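PDB 4EI0: uncharacterized hypothetical protein from Parabacteroides merdae, which is of unknown function but belongs to the DUF4466 family and is built mainly from antiparallel beta sheets. Local coordinates for residues A41-N46 and T105-L110; S58-A63 and K123-S128; K147-D152 and I254-F259; D162-S167 and D194-Y199. All blocks are in the same frame, centred on the assembly; numbering follows the deposited sequence.

The four contacts run along an elongated chain. Contacts 1 and 2 lie in its N-terminal part, their centres 25 Å apart, in two different five-stranded antiparallel sheets; their segments alternate along the sequence. Contact 3 joins the loop after strand 138-147 to helix 256-261. It touches contact 2, with centres 18 Å apart, through a probable hydrogen bond between Ile148 N and Lys123 O (2.8 Å). Contact 4, in a C-terminal sheet, is nested inside the loop closed by contact 3, the nearest atoms being about 10 Å apart. Contacts 1 and 4 stand 55 Å apart between centres, on opposite sides of the chain's centre. None can be tied to a known active site.

Contact 1 (A41-N46 and T105-L110); sequences AMAIPN and TCAATL
Met42 and Ala108 form an antiparallel hydrogen-bonded pair, with Met42 N giving its proton to Ala108 O at 2.9 Å and Ala108 N returning one to Met42 O. Ile44 N extends the pattern by bonding Cys106 O at 2.9 Å. Met42, a selenomethionine, can be traced outward. Its CB stays 4.1 Å from Ala108 O; CG and SE then carry the chain on until a bend at the last torsion (chi3 -82°) brings CE back to the neighbouring strand. There CE lies 3.5 Å from Ala108 O and 3.8 Å from Leu110 CG, and it also meets Ala108 CB. Phe101, Leu51 and Val131 pack round the same side chain. Beyond the strand end, Asn46 OD1 sits 3.4 Å from Cys106 CB, while Asn46 CB and the sulfur SG of Cys106 are 3.9 Å apart; Pro83 of the second subunit packs against both residues. An alanine at Asn46 would keep CB but is likely to open a gap beside Cys106 CB and SG where the amide now packs. Backbone bonds pair the N-H and C=O groups of Met42 and Ala108, while the buried side chains of Met42, Ala108 and Leu110 meet by apolar contact.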
loop_
_atom_site.group_PDB
_atom_site.type_symbol
_atom_site.label_atom_id
_atom_site.label_comp_id
_atom_site.label_asym_id
_atom_site.label_seq_id
_atom_site.Cartn_x
_atom_site.Cartn_y
_atom_site.Cartn_z
ATOM N N ALA B 41 11.664 -4.501 3.530
ATOM C CA ALA B 41 10.453 -4.039 4.220
ATOM C C ALA B 41 10.797 -3.471 5.572
ATOM O O ALA B 41 11.547 -4.093 6.332
ATOM C CB ALA B 41 9.479 -5.198 4.399
HETATM N N MSE B 42 10.187 -2.334 5.895
HETATM C CA MSE B 42 10.383 -1.643 7.178
HETATM C C MSE B 42 9.038 -1.229 7.742
HETATM O O MSE B 42 8.119 -0.957 6.995
HETATM C CB MSE B 42 11.231 -0.379 6.959
HETATM C CG MSE B 42 12.557 -0.638 6.277
HETATM SE SE MSE B 42 13.206 0.906 5.322
HETATM C CE MSE B 42 12.032 0.496 3.726
ATOM N N ALA B 43 8.899 -1.196 9.060
ATOM C CA ALA B 43 7.605 -0.801 9.686
ATOM C C ALA B 43 7.840 -0.320 11.109
ATOM O O ALA B 43 8.683 -0.864 11.809
ATOM C CB ALA B 43 6.577 -1.947 9.689
ATOM N N ILE B 44 7.124 0.736 11.486
ATOM C CA ILE B 44 7.149 1.304 12.794
ATOM C C ILE B 44 5.705 1.598 13.130
ATOM O O ILE B 44 4.955 2.005 12.263
ATOM C CB ILE B 44 8.032 2.567 12.871
ATOM C CG1 ILE B 44 8.171 3.031 14.340
ATOM C CG2 ILE B 44 7.486 3.697 12.009
ATOM C CD1 ILE B 44 9.162 4.160 14.550
ATOM N N PRO B 45 5.280 1.331 14.372
ATOM C CA PRO B 45 3.920 1.731 14.703
ATOM C C PRO B 45 3.759 3.236 14.479
ATOM O O PRO B 45 4.611 4.039 14.877
ATOM C CB PRO B 45 3.790 1.341 16.183
ATOM C CG PRO B 45 4.826 0.282 16.379
ATOM C CD PRO B 45 5.968 0.717 15.518
ATOM N N ASN B 46 2.674 3.615 13.791
ATOM C CA ASN B 46 2.485 4.985 13.311
ATOM C C ASN B 46 2.480 6.031 14.403
ATOM O O ASN B 46 2.961 7.126 14.190
ATOM C CB ASN B 46 1.173 5.119 12.547
ATOM C CG ASN B 46 1.116 6.378 11.688
ATOM O OD1 ASN B 46 2.076 6.699 10.973
ATOM N ND2 ASN B 46 0.011 7.085 11.755
ATOM N N THR B 105 5.817 8.253 6.336
ATOM C CA THR B 105 5.146 6.985 6.369
ATOM C C THR B 105 5.645 6.137 7.497
ATOM O O THR B 105 6.803 6.229 7.899
ATOM C CB THR B 105 5.305 6.236 5.037
ATOM O OG1 THR B 105 4.498 5.057 5.090
ATOM C CG2 THR B 105 6.748 5.940 4.773
ATOM N N CYS B 106 4.775 5.250 7.975
ATOM C CA CYS B 106 5.196 4.274 8.982
ATOM C C CYS B 106 5.612 2.918 8.428
ATOM O O CYS B 106 6.008 2.051 9.187
ATOM C CB CYS B 106 4.086 4.093 9.995
ATOM S SG CYS B 106 2.566 3.438 9.343
ATOM N N ALA B 107 5.517 2.710 7.120
ATOM C CA ALA B 107 5.766 1.376 6.556
ATOM C C ALA B 107 6.100 1.517 5.091
ATOM O O ALA B 107 5.460 2.293 4.371
ATOM C CB ALA B 107 4.593 0.386 6.782
ATOM N N ALA B 108 7.145 0.814 4.655
ATOM C CA ALA B 108 7.505 0.882 3.224
ATOM C C ALA B 108 8.282 -0.371 2.845
ATOM O O ALA B 108 8.863 -1.039 3.685
ATOM C CB ALA B 108 8.346 2.092 2.933
ATOM N N THR B 109 8.251 -0.682 1.560
ATOM C CA THR B 109 9.099 -1.723 0.978
ATOM C C THR B 109 9.836 -1.177 -0.205
ATOM O O THR B 109 9.222 -0.715 -1.155
ATOM C CB THR B 109 8.276 -2.908 0.515
ATOM O OG1 THR B 109 7.575 -3.424 1.615
ATOM C CG2 THR B 109 9.162 -4.023 -0.078
ATOM N N LEU B 110 11.142 -1.120 -0.084
ATOM C CA LEU B 110 11.987 -0.525 -1.094
ATOM C C LEU B 110 12.748 -1.630 -1.755
ATOM O O LEU B 110 13.135 -2.590 -1.083
ATOM C CB LEU B 110 12.992 0.451 -0.494
ATOM C CG LEU B 110 12.466 1.726 0.187
ATOM C CD1 LEU B 110 13.658 2.420 0.803
ATOM C CD2 LEU B 110 11.713 2.616 -0.817
#

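Contact 2 (S58-A63 and K123-S128); sequences SSIAGA and KDVQFS
Ser59 OG is gripped from two directions: Gln126 N donates to it at 2.9 Å in a nearly straight bond (168° at the hydrogen), and a water lies 2.6 Å from the same OG. That water also donates to Asp124 O at 2.6 Å, so one hydroxyl reaches Gln126 directly and Asp124, two residues earlier on strand 124-133, through the water. The torsion that sets OG between the backbone N and the carbonyl carbon (chi1 61°) turns it to meet the strand. The backbone adds a second tie to Gln126, Ser59 N to Gln126 O at 2.9 Å, but this bond is bent, with only 131° at the hydrogen. One residue earlier, Ser58 faces Phe127 in a non-hydrogen-bonded pair, and Ser58 CB meets the ring obliquely, 3.7 Å from Phe127 CE1. Tyr114 meets the same ring edge-to-face. Ser58 OG turns to its own segment and donates to Ile60 O at 2.9 Å, coming from above the carbonyl plane, which pins the start of the loop. Farther along, Ile60 crosses Lys123 at about a right angle, Ile60 CD1 being 4.0 Å from Lys123 CD. The arrangement is that of the end of an antiparallel strand pair inside the sheet, where strand 51-58 stops pairing with strand 124-133 and the chain departs toward strand 67-75 in the facing sheet, the sheet-to-sheet passage of a beta sandwich.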
loop_
_atom_site.group_PDB
_atom_site.type_symbol
_atom_site.label_atom_id
_atom_site.label_comp_id
_atom_site.label_asym_id
_atom_site.label_seq_id
_atom_site.Cartn_x
_atom_site.Cartn_y
_atom_site.Cartn_z
ATOM N N SER B 58 27.112 -3.622 1.087
ATOM C CA SER B 58 27.509 -4.899 0.456
ATOM C C SER B 58 28.942 -5.223 0.805
ATOM O O SER B 58 29.714 -4.325 1.133
ATOM C CB SER B 58 27.423 -4.823 -1.072
ATOM O OG SER B 58 28.256 -3.805 -1.542
ATOM N N SER B 59 29.310 -6.495 0.690
ATOM C CA SER B 59 30.652 -6.931 1.087
ATOM C C SER B 59 31.670 -6.646 -0.034
ATOM O O SER B 59 32.830 -6.585 0.233
ATOM C CB SER B 59 30.660 -8.422 1.462
ATOM O OG SER B 59 30.268 -9.192 0.368
ATOM N N ILE B 60 31.211 -6.499 -1.263
ATOM C CA ILE B 60 32.040 -6.078 -2.381
ATOM C C ILE B 60 31.220 -4.968 -3.048
ATOM O O ILE B 60 30.022 -5.134 -3.357
ATOM C CB ILE B 60 32.289 -7.222 -3.377
ATOM C CG1 ILE B 60 33.120 -8.362 -2.754
ATOM C CG2 ILE B 60 32.998 -6.688 -4.588
ATOM C CD1 ILE B 60 33.142 -9.615 -3.613
ATOM N N ALA B 61 31.858 -3.833 -3.289
ATOM C CA ALA B 61 31.158 -2.671 -3.796
ATOM C C ALA B 61 30.483 -2.974 -5.108
ATOM O O ALA B 61 31.100 -3.531 -6.000
ATOM C CB ALA B 61 32.152 -1.530 -3.983
ATOM N N GLY B 62 29.240 -2.561 -5.265
ATOM C CA GLY B 62 28.517 -2.854 -6.488
ATOM C C GLY B 62 29.016 -2.039 -7.670
ATOM O O GLY B 62 29.600 -1.000 -7.457
ATOM N N ALA B 63 28.760 -2.477 -8.907
ATOM C CA ALA B 63 29.080 -1.656 -10.085
ATOM C C ALA B 63 28.162 -0.437 -10.125
ATOM O O ALA B 63 27.100 -0.408 -9.476
ATOM C CB ALA B 63 28.921 -2.454 -11.402
ATOM N N LYS B 123 33.213 -15.051 -6.567
ATOM C CA LYS B 123 33.335 -14.892 -5.088
ATOM C C LYS B 123 31.957 -14.936 -4.455
ATOM O O LYS B 123 30.999 -15.166 -5.133
ATOM C CB LYS B 123 34.038 -13.587 -4.737
ATOM C CG LYS B 123 35.476 -13.502 -5.205
ATOM C CD LYS B 123 35.962 -12.067 -5.138
ATOM C CE LYS B 123 37.248 -11.857 -5.919
ATOM N NZ LYS B 123 38.365 -12.482 -5.209
ATOM N N ASP B 124 31.870 -14.718 -3.163
ATOM C CA ASP B 124 30.594 -14.658 -2.447
ATOM C C ASP B 124 30.340 -13.172 -2.159
ATOM O O ASP B 124 31.292 -12.397 -2.019
ATOM C CB ASP B 124 30.701 -15.400 -1.096
ATOM C CG ASP B 124 30.474 -16.932 -1.202
ATOM O OD1 ASP B 124 30.459 -17.513 -2.303
ATOM O OD2 ASP B 124 30.288 -17.572 -0.139
ATOM N N VAL B 125 29.078 -12.760 -2.086
ATOM C CA VAL B 125 28.750 -11.398 -1.662
ATOM C C VAL B 125 27.654 -11.473 -0.609
ATOM O O VAL B 125 26.699 -12.252 -0.746
ATOM C CB VAL B 125 28.226 -10.482 -2.797
ATOM C CG1 VAL B 125 28.005 -9.056 -2.268
ATOM C CG2 VAL B 125 29.172 -10.449 -3.994
ATOM N N GLN B 126 27.783 -10.674 0.439
ATOM C CA GLN B 126 26.735 -10.605 1.474
ATOM C C GLN B 126 26.337 -9.168 1.707
ATOM O O GLN B 126 27.020 -8.218 1.278
ATOM C CB GLN B 126 27.149 -11.268 2.778
ATOM C CG GLN B 126 28.362 -10.670 3.414
ATOM C CD GLN B 126 28.863 -11.537 4.540
ATOM O OE1 GLN B 126 29.186 -12.708 4.351
ATOM N NE2 GLN B 126 28.931 -10.965 5.724
ATOM N N PHE B 127 25.211 -9.009 2.391
ATOM C CA PHE B 127 24.554 -7.725 2.499
ATOM C C PHE B 127 24.028 -7.457 3.916
ATOM O O PHE B 127 23.435 -8.332 4.549
ATOM C CB PHE B 127 23.387 -7.691 1.538
ATOM C CG PHE B 127 23.774 -7.845 0.107
ATOM C CD1 PHE B 127 24.123 -6.749 -0.644
ATOM C CD2 PHE B 127 23.826 -9.096 -0.472
ATOM C CE1 PHE B 127 24.524 -6.902 -1.955
ATOM C CE2 PHE B 127 24.189 -9.257 -1.811
ATOM C CZ PHE B 127 24.512 -8.147 -2.551
ATOM N N SER B 128 24.228 -6.230 4.380
ATOM C CA SER B 128 23.646 -5.764 5.633
ATOM C C SER B 128 22.740 -4.570 5.389
ATOM O O SER B 128 23.203 -3.481 5.014
ATOM C CB SER B 128 24.759 -5.425 6.622
ATOM O OG SER B 128 24.137 -5.018 7.846
HETATM O O HOH W 1 32.205 -10.949 -0.027
#

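Contact 3 (K147-D152 and I254-F259); sequences KISKMD and IDDLDF
The Phe259 ring is met at its edge by Met151, a selenomethionine, whose SE lies 4.9 Å from the ring centroid and 81° off the ring normal, nearly in the plane. This is a Met-aromatic contact, closest at Phe259 CE2 (3.7 Å from SE). Tyr292 and Lys308 also touch the Phe259 side chain. The second flat group, the Asp256 carboxylate, is held at both oxygens. Its OD2 uses the syn lone pair to accept from Lys150 N at 2.9 Å, in an almost straight bond (175°), and OD1 accepts from Ser149 OG; the modelled length of the latter is very short and its exact value is uncertain. Together the two donors would probably restrain the carboxylate's rotation, though the Ser149 part of the evidence is doubtful. With chi1 at 176°, Ser149 OG turns from its own N toward the following residues and accepts from Met151 N at 2.9 Å. The Met151 chain then bends so that CE comes 3.6 Å from Ile254 O, a carbonyl oxygen hydrogen-bonded to Lys308 NZ. Lys150 NZ itself goes elsewhere, to Lys311 O. The Ser149 OG bond to Met151 N defines an ST turn, set here in the linker between strands 138-147 and 152-159 and clasped by the first turn of helix 256-261.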
loop_
_atom_site.group_PDB
_atom_site.type_symbol
_atom_site.label_atom_id
_atom_site.label_comp_id
_atom_site.label_asym_id
_atom_site.label_seq_id
_atom_site.Cartn_x
_atom_site.Cartn_y
_atom_site.Cartn_z
ATOM N N LYS B 147 26.609 -16.788 -3.935
ATOM C CA LYS B 147 27.703 -17.177 -4.850
ATOM C C LYS B 147 27.577 -16.414 -6.152
ATOM O O LYS B 147 26.506 -16.329 -6.728
ATOM C CB LYS B 147 27.702 -18.706 -5.109
ATOM N N ILE B 148 28.676 -15.820 -6.622
ATOM C CA ILE B 148 28.682 -15.138 -7.929
ATOM C C ILE B 148 29.396 -16.119 -8.899
ATOM O O ILE B 148 30.472 -16.682 -8.579
ATOM C CB ILE B 148 29.441 -13.779 -7.853
ATOM C CG1 ILE B 148 28.885 -12.877 -6.725
ATOM C CG2 ILE B 148 29.466 -13.083 -9.190
ATOM C CD1 ILE B 148 27.416 -12.516 -6.818
ATOM N N SER B 149 28.783 -16.334 -10.046
ATOM C CA SER B 149 29.240 -17.243 -11.046
ATOM C C SER B 149 30.590 -16.755 -11.617
ATOM O O SER B 149 30.877 -15.583 -11.580
ATOM C CB SER B 149 28.222 -17.245 -12.157
ATOM O OG SER B 149 28.642 -18.046 -13.236
ATOM N N LYS B 150 31.355 -17.679 -12.193
ATOM C CA LYS B 150 32.520 -17.355 -13.054
ATOM C C LYS B 150 32.143 -17.043 -14.488
ATOM O O LYS B 150 32.982 -16.598 -15.295
ATOM C CB LYS B 150 33.509 -18.514 -13.068
ATOM C CG LYS B 150 34.230 -18.725 -11.736
ATOM C CD LYS B 150 35.256 -19.867 -11.763
ATOM C CE LYS B 150 35.927 -20.061 -13.126
ATOM N NZ LYS B 150 37.140 -20.929 -13.044
HETATM N N MSE B 151 30.890 -17.268 -14.829
HETATM C CA MSE B 151 30.495 -17.204 -16.233
HETATM C C MSE B 151 30.451 -15.783 -16.761
HETATM O O MSE B 151 30.268 -14.825 -16.007
HETATM C CB MSE B 151 29.124 -17.844 -16.445
HETATM C CG MSE B 151 29.092 -19.324 -16.284
HETATM SE SE MSE B 151 27.314 -20.108 -16.611
HETATM C CE MSE B 151 26.351 -19.109 -15.170
ATOM N N ASP B 152 30.652 -15.675 -18.066
ATOM C CA ASP B 152 30.309 -14.507 -18.860
ATOM C C ASP B 152 29.108 -14.835 -19.694
ATOM O O ASP B 152 28.900 -16.003 -20.062
ATOM C CB ASP B 152 31.443 -14.145 -19.803
ATOM C CG ASP B 152 32.570 -13.380 -19.110
ATOM O OD1 ASP B 152 32.305 -12.290 -18.580
ATOM O OD2 ASP B 152 33.729 -13.865 -19.109
ATOM N N ILE B 254 21.748 -23.044 -17.069
ATOM C CA ILE B 254 23.096 -23.596 -17.147
ATOM C C ILE B 254 23.931 -22.831 -16.158
ATOM O O ILE B 254 23.980 -21.578 -16.194
ATOM C CB ILE B 254 23.686 -23.432 -18.552
ATOM C CG1 ILE B 254 22.811 -24.187 -19.567
ATOM C CG2 ILE B 254 25.142 -23.902 -18.624
ATOM C CD1 ILE B 254 23.108 -23.726 -20.980
ATOM N N ASP B 255 24.593 -23.560 -15.283
ATOM C CA ASP B 255 25.421 -22.934 -14.254
ATOM C C ASP B 255 26.863 -23.430 -14.423
ATOM O O ASP B 255 27.196 -24.237 -15.344
ATOM C CB ASP B 255 24.845 -23.197 -12.833
ATOM C CG ASP B 255 25.324 -22.173 -11.764
ATOM O OD1 ASP B 255 26.197 -21.324 -12.035
ATOM O OD2 ASP B 255 24.831 -22.254 -10.620
ATOM N N ASP B 256 27.732 -22.939 -13.558
ATOM C CA ASP B 256 29.141 -23.315 -13.599
ATOM C C ASP B 256 29.364 -24.853 -13.585
ATOM O O ASP B 256 30.219 -25.354 -14.263
ATOM C CB ASP B 256 29.901 -22.684 -12.420
ATOM C CG ASP B 256 29.892 -21.130 -12.433
ATOM O OD1 ASP B 256 29.008 -20.485 -13.027
ATOM O OD2 ASP B 256 30.833 -20.552 -11.835
ATOM N N LEU B 257 28.624 -25.579 -12.769
ATOM C CA LEU B 257 28.878 -27.014 -12.602
ATOM C C LEU B 257 28.596 -27.782 -13.914
ATOM O O LEU B 257 29.297 -28.726 -14.251
ATOM C CB LEU B 257 28.047 -27.570 -11.432
ATOM C CG LEU B 257 28.036 -29.105 -11.239
ATOM C CD1 LEU B 257 29.428 -29.562 -10.799
ATOM C CD2 LEU B 257 26.919 -29.547 -10.288
ATOM N N ASP B 258 27.584 -27.346 -14.658
ATOM C CA ASP B 258 27.244 -27.927 -15.959
ATOM C C ASP B 258 28.417 -27.782 -16.934
ATOM O O ASP B 258 28.684 -28.687 -17.713
ATOM C CB ASP B 258 26.020 -27.228 -16.551
ATOM C CG ASP B 258 24.797 -27.352 -15.649
ATOM O OD1 ASP B 258 24.438 -28.486 -15.303
ATOM O OD2 ASP B 258 24.197 -26.321 -15.255
ATOM N N PHE B 259 29.105 -26.640 -16.912
ATOM C CA PHE B 259 30.317 -26.486 -17.737
ATOM C C PHE B 259 31.456 -27.373 -17.302
ATOM O O PHE B 259 32.181 -27.948 -18.163
ATOM C CB PHE B 259 30.770 -25.044 -17.781
ATOM C CG PHE B 259 29.983 -24.222 -18.732
ATOM C CD1 PHE B 259 30.100 -24.461 -20.063
ATOM C CD2 PHE B 259 29.094 -23.256 -18.281
ATOM C CE1 PHE B 259 29.366 -23.747 -20.968
ATOM C CE2 PHE B 259 28.367 -22.513 -19.189
ATOM C CZ PHE B 259 28.513 -22.768 -20.527
#

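Contact 4 (D162-S167 and D194-Y199); sequences DKCYLS and DIMYAY
Tyr165 and Met196 stand side by side on one face of an antiparallel strand pair, pointing the same way, and the pairing ends in a classic beta bulge, Asp194 and Ile195 lying opposite Leu166. Met196, a selenomethionine, is extended throughout, with CG anti to the backbone N (chi1 178°), so its length follows the tyrosine ring outward. Met196 CG lies obliquely to the ring, 3.8 Å from Tyr165 CE1; SE is 5.1 Å from the ring centroid and 71° off its normal, an oblique Met-aromatic contact; and CE ends 3.8 Å from Tyr165 OH. One face of the same ring carries the sulfur of the preceding residue, Cys164 SG, 3.4 Å above the plane and over its centre. The ring is thus covered on a face by SG and flanked by the methionine chain. Replacing Tyr165 by an alanine is likely to open a gap between these two, leaving Met196 SE and CE without their aromatic neighbour. On the other face of the sheet, Leu166 CB and Ile195 CB meet at 4.1 Å. Before the strand begins, Cys164 CB lies at the edge of the Tyr197 ring. Tyr197 OH bonds to His207, and the carboxylate of Asp194 is held by Asn230 and Phe168 N. Strands 176-178 and 207-210 flank the pair within the sheet. Along the strands, Tyr197 N donates to Cys164 O and Leu166 N to Ile195 O. At the bulge the single carbonyl oxygen Leu166 O takes two in-plane bonds, from Asp194 N at 2.9 Å and Ile195 N at 3.2 Å.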
loop_
_atom_site.group_PDB
_atom_site.type_symbol
_atom_site.label_atom_id
_atom_site.label_comp_id
_atom_site.label_asym_id
_atom_site.label_seq_id
_atom_site.Cartn_x
_atom_site.Cartn_y
_atom_site.Cartn_z
ATOM N N ASP B 162 28.429 -12.183 -43.456
ATOM C CA ASP B 162 29.547 -11.254 -43.329
ATOM C C ASP B 162 30.043 -11.135 -41.902
ATOM O O ASP B 162 31.222 -10.903 -41.704
ATOM C CB ASP B 162 29.171 -9.853 -43.835
ATOM C CG ASP B 162 28.947 -9.813 -45.314
ATOM O OD1 ASP B 162 29.357 -10.771 -46.025
ATOM O OD2 ASP B 162 28.371 -8.799 -45.755
ATOM N N LYS B 163 29.126 -11.222 -40.938
ATOM C CA LYS B 163 29.425 -11.073 -39.550
ATOM C C LYS B 163 29.412 -12.475 -38.990
ATOM O O LYS B 163 28.503 -12.867 -38.262
ATOM C CB LYS B 163 28.381 -10.195 -38.855
ATOM C CG LYS B 163 28.354 -8.762 -39.358
ATOM C CD LYS B 163 27.483 -7.893 -38.464
ATOM C CE LYS B 163 26.014 -8.098 -38.779
ATOM N NZ LYS B 163 25.160 -7.208 -37.938
ATOM N N CYS B 164 30.452 -13.192 -39.351
ATOM C CA CYS B 164 30.456 -14.603 -39.354
ATOM C C CYS B 164 31.551 -15.259 -38.538
ATOM O O CYS B 164 31.625 -16.467 -38.547
ATOM C CB CYS B 164 30.583 -15.078 -40.816
ATOM S SG CYS B 164 32.089 -14.608 -41.689
ATOM N N TYR B 165 32.395 -14.508 -37.847
ATOM C CA TYR B 165 33.559 -15.120 -37.205
ATOM C C TYR B 165 33.408 -14.968 -35.719
ATOM O O TYR B 165 33.530 -13.866 -35.199
ATOM C CB TYR B 165 34.840 -14.460 -37.714
ATOM C CG TYR B 165 35.096 -14.626 -39.168
ATOM C CD1 TYR B 165 35.281 -15.873 -39.712
ATOM C CD2 TYR B 165 35.213 -13.527 -40.013
ATOM C CE1 TYR B 165 35.538 -16.029 -41.062
ATOM C CE2 TYR B 165 35.491 -13.681 -41.354
ATOM C CZ TYR B 165 35.642 -14.924 -41.883
ATOM O OH TYR B 165 35.919 -15.072 -43.221
ATOM N N LEU B 166 33.106 -16.077 -35.045
ATOM C CA LEU B 166 32.890 -16.095 -33.610
ATOM C C LEU B 166 34.206 -16.341 -32.863
ATOM O O LEU B 166 34.890 -17.323 -33.121
ATOM C CB LEU B 166 31.855 -17.177 -33.208
ATOM C CG LEU B 166 30.369 -16.977 -33.483
ATOM C CD1 LEU B 166 30.036 -16.718 -34.949
ATOM C CD2 LEU B 166 29.629 -18.202 -32.945
ATOM N N SER B 167 34.543 -15.455 -31.927
ATOM C CA SER B 167 35.677 -15.642 -31.005
ATOM C C SER B 167 35.178 -15.749 -29.577
ATOM O O SER B 167 34.465 -14.869 -29.071
ATOM C CB SER B 167 36.656 -14.476 -31.079
ATOM O OG SER B 167 37.757 -14.691 -30.200
ATOM N N ASP B 194 37.275 -18.923 -33.470
ATOM C CA ASP B 194 36.975 -20.274 -33.061
ATOM C C ASP B 194 35.972 -20.970 -33.976
ATOM O O ASP B 194 36.101 -22.175 -34.241
ATOM C CB ASP B 194 36.531 -20.236 -31.571
ATOM C CG ASP B 194 37.654 -19.712 -30.692
ATOM O OD1 ASP B 194 38.761 -20.291 -30.836
ATOM O OD2 ASP B 194 37.486 -18.708 -29.951
ATOM N N ILE B 195 35.021 -20.222 -34.495
ATOM C CA ILE B 195 33.960 -20.794 -35.324
ATOM C C ILE B 195 33.662 -19.829 -36.455
ATOM O O ILE B 195 33.601 -18.609 -36.237
ATOM C CB ILE B 195 32.649 -21.038 -34.493
ATOM C CG1 ILE B 195 32.839 -22.203 -33.507
ATOM C CG2 ILE B 195 31.494 -21.386 -35.409
ATOM C CD1 ILE B 195 31.706 -22.430 -32.529
HETATM N N MSE B 196 33.485 -20.369 -37.654
HETATM C CA MSE B 196 32.973 -19.607 -38.779
HETATM C C MSE B 196 31.556 -20.062 -39.065
HETATM O O MSE B 196 31.312 -21.255 -39.303
HETATM C CB MSE B 196 33.819 -19.791 -40.028
HETATM C CG MSE B 196 33.256 -19.027 -41.247
HETATM SE SE MSE B 196 34.377 -19.233 -42.781
HETATM C CE MSE B 196 33.536 -17.938 -44.040
ATOM N N TYR B 197 30.635 -19.110 -39.020
ATOM C CA TYR B 197 29.266 -19.341 -39.465
ATOM C C TYR B 197 29.167 -19.154 -40.955
ATOM O O TYR B 197 29.814 -18.278 -41.515
ATOM C CB TYR B 197 28.357 -18.352 -38.786
ATOM C CG TYR B 197 27.039 -18.237 -39.444
ATOM C CD1 TYR B 197 26.027 -19.148 -39.142
ATOM C CD2 TYR B 197 26.784 -17.245 -40.368
ATOM C CE1 TYR B 197 24.793 -19.076 -39.741
ATOM C CE2 TYR B 197 25.533 -17.161 -40.993
ATOM C CZ TYR B 197 24.541 -18.083 -40.674
ATOM O OH TYR B 197 23.295 -18.009 -41.223
ATOM N N ALA B 198 28.348 -19.978 -41.594
ATOM C CA ALA B 198 27.959 -19.774 -42.969
ATOM C C ALA B 198 26.534 -20.271 -43.151
ATOM O O ALA B 198 26.170 -21.259 -42.551
ATOM C CB ALA B 198 28.872 -20.561 -43.869
ATOM N N TYR B 199 25.755 -19.627 -44.011
ATOM C CA TYR B 199 24.465 -20.158 -44.452
ATOM C C TYR B 199 24.585 -20.691 -45.848
ATOM O O TYR B 199 25.074 -20.009 -46.695
ATOM C CB TYR B 199 23.432 -19.054 -44.493
ATOM C CG TYR B 199 22.086 -19.502 -45.023
ATOM C CD1 TYR B 199 21.249 -20.304 -44.245
ATOM C CD2 TYR B 199 21.626 -19.091 -46.266
ATOM C CE1 TYR B 199 19.999 -20.699 -44.705
ATOM C CE2 TYR B 199 20.366 -19.486 -46.741
ATOM C CZ TYR B 199 19.563 -20.286 -45.959
ATOM O OH TYR B 199 18.347 -20.701 -46.400
#